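Local coordinates for Alr1585 protein (Nostoc sp., PDB 5C2I) that is a haem-containing DyP-type (dye-decolorizing) peroxidase that probably uses hydrogen peroxide to oxidise dyes and similar substrates, at residues F144-H149 with E178-E183. The protein carries 1 engineered substitution. Numbering follows the deposited sequence.
Sequences FQSEIH and EIVHRE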
ATOM      1  N   PHE A 144       4.235  27.098  25.718  1.00 26.64           N
ATOM      2  CA  PHE A 144       3.066  27.277  26.537  1.00 23.70           C
ATOM      3  C   PHE A 144       3.294  28.183  27.733  1.00 25.27           C
ATOM      4  O   PHE A 144       2.339  28.555  28.387  1.00 24.03           O
ATOM      5  CB  PHE A 144       2.530  25.910  26.990  1.00 23.19           C
ATOM      6  CG  PHE A 144       2.001  25.059  25.852  1.00 22.50           C
ATOM      7  CD1 PHE A 144       0.797  25.366  25.243  1.00 21.79           C
ATOM      8  CD2 PHE A 144       2.733  23.996  25.365  1.00 22.49           C
ATOM      9  CE1 PHE A 144       0.319  24.601  24.208  1.00 20.40           C
ATOM     10  CE2 PHE A 144       2.261  23.230  24.319  1.00 21.35           C
ATOM     11  CZ  PHE A 144       1.054  23.540  23.732  1.00 20.84           C
ATOM     12  N   GLN A 145       4.555  28.518  28.036  1.00 25.79           N
ATOM     13  CA  GLN A 145       4.832  29.417  29.138  1.00 28.53           C
ATOM     14  C   GLN A 145       4.551  30.866  28.809  1.00 29.11           C
ATOM     15  O   GLN A 145       4.446  31.687  29.705  1.00 28.57           O
ATOM     16  CB  GLN A 145       6.267  29.249  29.633  1.00 29.12           C
ATOM     17  CG  GLN A 145       6.480  27.851  30.229  1.00 29.58           C
ATOM     18  CD  GLN A 145       7.783  27.694  30.958  1.00 31.70           C
ATOM     19  OE1 GLN A 145       8.262  28.630  31.568  1.00 37.22           O
ATOM     20  NE2 GLN A 145       8.383  26.518  30.877  1.00 32.33           N
ATOM     21  N   SER A 146       4.473  31.197  27.530  1.00 30.49           N
ATOM     22  CA  SER A 146       4.128  32.560  27.106  1.00 33.60           C
ATOM     23  C   SER A 146       2.680  32.861  27.437  1.00 33.21           C
ATOM     24  O   SER A 146       1.886  31.956  27.618  1.00 32.87           O
ATOM     25  CB  SER A 146       4.294  32.696  25.595  1.00 37.06           C
ATOM     26  OG  SER A 146       5.679  32.628  25.253  1.00 42.14           O
ATOM     27  N   GLU A 147       2.341  34.147  27.500  1.00 32.69           N
ATOM     28  CA  GLU A 147       0.960  34.557  27.583  1.00 33.58           C
ATOM     29  C   GLU A 147       0.347  34.312  26.182  1.00 30.12           C
ATOM     30  O   GLU A 147       0.818  34.840  25.194  1.00 30.11           O
ATOM     31  CB  GLU A 147       0.838  36.031  27.977  1.00 38.71           C
ATOM     32  CG  GLU A 147      -0.603  36.501  28.026  1.00 43.07           C
ATOM     33  CD  GLU A 147      -0.758  37.934  28.508  1.00 45.90           C
ATOM     34  OE1 GLU A 147      -0.295  38.220  29.631  1.00 48.32           O
ATOM     35  OE2 GLU A 147      -1.386  38.753  27.786  1.00 43.74           O
ATOM     36  N   ILE A 148      -0.626  33.426  26.131  1.00 25.63           N
ATOM     37  CA  ILE A 148      -1.256  33.055  24.884  1.00 23.95           C
ATOM     38  C   ILE A 148      -2.567  33.816  24.747  1.00 21.88           C
ATOM     39  O   ILE A 148      -3.388  33.815  25.667  1.00 21.14           O
ATOM     40  CB  ILE A 148      -1.477  31.552  24.842  1.00 23.18           C
ATOM     41  CG1 ILE A 148      -0.119  30.846  24.830  1.00 23.83           C
ATOM     42  CG2 ILE A 148      -2.314  31.151  23.634  1.00 22.89           C
ATOM     43  CD1 ILE A 148      -0.230  29.334  24.997  1.00 24.97           C
ATOM     44  N   HIS A 149      -2.739  34.451  23.599  1.00 20.42           N
ATOM     45  CA  HIS A 149      -3.957  35.205  23.303  1.00 20.30           C
ATOM     46  C   HIS A 149      -4.998  34.455  22.511  1.00 19.15           C
ATOM     47  O   HIS A 149      -6.202  34.697  22.632  1.00 18.47           O
ATOM     48  CB  HIS A 149      -3.595  36.509  22.572  1.00 20.74           C
ATOM     49  CG  HIS A 149      -2.816  37.484  23.409  1.00 21.64           C
ATOM     50  ND1 HIS A 149      -2.047  38.481  22.871  1.00 22.11           N
ATOM     51  CD2 HIS A 149      -2.686  37.608  24.754  1.00 22.47           C
ATOM     52  CE1 HIS A 149      -1.479  39.180  23.834  1.00 23.16           C
ATOM     53  NE2 HIS A 149      -1.855  38.672  24.987  1.00 22.59           N
ATOM     54  N   GLU A 178       3.048  37.249  17.288  1.00 27.52           N
ATOM     55  CA  GLU A 178       4.085  36.253  17.457  1.00 27.79           C
ATOM     56  C   GLU A 178       3.416  34.896  17.457  1.00 25.86           C
ATOM     57  O   GLU A 178       2.408  34.700  18.142  1.00 23.53           O
ATOM     58  CB  GLU A 178       4.794  36.427  18.805  1.00 30.14           C
ATOM     59  CG  GLU A 178       5.504  37.763  18.972  1.00 35.00           C
ATOM     60  CD  GLU A 178       6.651  37.939  17.997  1.00 38.22           C
ATOM     61  OE1 GLU A 178       7.217  36.919  17.571  1.00 40.96           O
ATOM     62  OE2 GLU A 178       6.960  39.090  17.627  1.00 44.51           O
ATOM     63  N   ILE A 179       3.940  33.967  16.682  1.00 24.51           N
ATOM     64  CA  ILE A 179       3.503  32.593  16.790  1.00 23.61           C
ATOM     65  C   ILE A 179       4.386  31.981  17.872  1.00 23.53           C
ATOM     66  O   ILE A 179       5.568  31.738  17.629  1.00 23.04           O
ATOM     67  CB  ILE A 179       3.632  31.875  15.438  1.00 24.02           C
ATOM     68  CG1 ILE A 179       2.688  32.531  14.404  1.00 23.73           C
ATOM     69  CG2 ILE A 179       3.332  30.412  15.597  1.00 23.59           C
ATOM     70  CD1 ILE A 179       2.904  32.072  12.980  1.00 24.62           C
ATOM     71  N   VAL A 180       3.832  31.768  19.051  1.00 22.59           N
ATOM     72  CA  VAL A 180       4.653  31.365  20.198  1.00 23.70           C
ATOM     73  C   VAL A 180       4.804  29.852  20.269  1.00 23.04           C
ATOM     74  O   VAL A 180       5.691  29.346  20.948  1.00 23.86           O
ATOM     75  CB  VAL A 180       4.128  31.944  21.546  1.00 23.68           C
ATOM     76  CG1 VAL A 180       4.120  33.467  21.497  1.00 25.34           C
ATOM     77  CG2 VAL A 180       2.753  31.397  21.911  1.00 24.22           C
ATOM     78  N   HIS A 181       3.924  29.133  19.588  1.00 21.81           N
ATOM     79  CA  HIS A 181       3.975  27.683  19.578  1.00 21.99           C
ATOM     80  C   HIS A 181       3.223  27.141  18.382  1.00 20.60           C
ATOM     81  O   HIS A 181       2.213  27.741  17.961  1.00 19.63           O
ATOM     82  CB  HIS A 181       3.395  27.124  20.875  1.00 22.39           C
ATOM     83  CG  HIS A 181       3.605  25.671  21.022  1.00 24.15           C
ATOM     84  ND1 HIS A 181       4.862  25.119  21.079  1.00 26.67           N
ATOM     85  CD2 HIS A 181       2.737  24.636  20.997  1.00 23.86           C
ATOM     86  CE1 HIS A 181       4.754  23.803  21.166  1.00 26.23           C
ATOM     87  NE2 HIS A 181       3.477  23.487  21.113  1.00 24.23           N
ATOM     88  N   ARG A 182       3.711  26.021  17.836  1.00 19.34           N
ATOM     89  CA  ARG A 182       3.020  25.306  16.760  1.00 18.38           C
ATOM     90  C   ARG A 182       2.974  23.810  17.058  1.00 18.46           C
ATOM     91  O   ARG A 182       3.963  23.223  17.510  1.00 17.98           O
ATOM     92  CB  ARG A 182       3.695  25.556  15.413  1.00 18.61           C
ATOM     93  CG  ARG A 182       3.119  24.769  14.247  1.00 18.18           C
ATOM     94  CD  ARG A 182       3.723  25.142  12.890  1.00 18.45           C
ATOM     95  NE  ARG A 182       3.332  24.202  11.839  1.00 18.09           N
ATOM     96  CZ  ARG A 182       3.264  24.462  10.552  1.00 18.26           C
ATOM     97  NH1 ARG A 182       3.504  25.677  10.066  1.00 18.16           N
ATOM     98  NH2 ARG A 182       2.915  23.482   9.731  1.00 18.63           N
ATOM     99  N   GLU A 183       1.842  23.198  16.719  1.00 17.38           N
ATOM    100  CA  GLU A 183       1.739  21.757  16.589  1.00 17.34           C
ATOM    101  C   GLU A 183       1.222  21.382  15.195  1.00 17.34           C
ATOM    102  O   GLU A 183       0.465  22.143  14.556  1.00 16.62           O
ATOM    103  CB  GLU A 183       0.822  21.171  17.659  1.00 16.78           C
ATOM    104  CG  GLU A 183       1.273  21.392  19.114  1.00 17.33           C
ATOM    105  CD  GLU A 183       2.480  20.571  19.531  1.00 18.44           C
ATOM    106  OE1 GLU A 183       2.865  19.588  18.847  1.00 18.30           O
ATOM    107  OE2 GLU A 183       3.065  20.929  20.595  1.00 20.00           O
TER
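Phe144 and Ser146 approach His181 and Val180 with 7.0 Å between the CA atoms of each pair, and no hydrogen bond joins the two backbones. Val180 and His181 both make backbone hydrogen bonds with Phe47, which marks a beta bulge, Val180 having near-helical backbone angles; the bulge lets two successive side chains point toward 144-149. Phe144 meets the His181 imidazole obliquely, its CD2 over one face of the imidazole, with ring centroids 4.4 Å apart and planes inclined at 50°. Its far rim does the touching, CZ reaching His181 CD2 at 3.4 Å and CE2 reaching His181 NE2 at 3.4 Å. With CG anti to the backbone N (chi1 -171°), the imidazole reaches on to Glu183, whose OE2 accepts from His181 NE2 at 2.6 Å with an N-H...O angle of 151°. That oxygen lies close to the imidazole plane, so the bond restrains the ring's rotation; OE2 also takes a salt bridge from Lys258. Replacing His181 with alanine would probably open a gap beside Phe144 and leave Glu183 OE2 without its ring N-H partner. Val180 fills the other end: its CB sits 4.1 Å from Ser146 OG, and its CG2 meets Ile148 CG1 at 4.1 Å. Phe144 is also held edge-to-face by Phe47 of strand 42-50. This central strand of the ferredoxin-like sheet pairs with 177-189 on one side and 150-156 on the other. Segment 144-149 links helix 142-145 to strand 150-156, its Phe144, Ser146 and Ile148 meeting Val180 and His181 of strand 177-189, while helix 159-176 packs against Ile179 and Arg182.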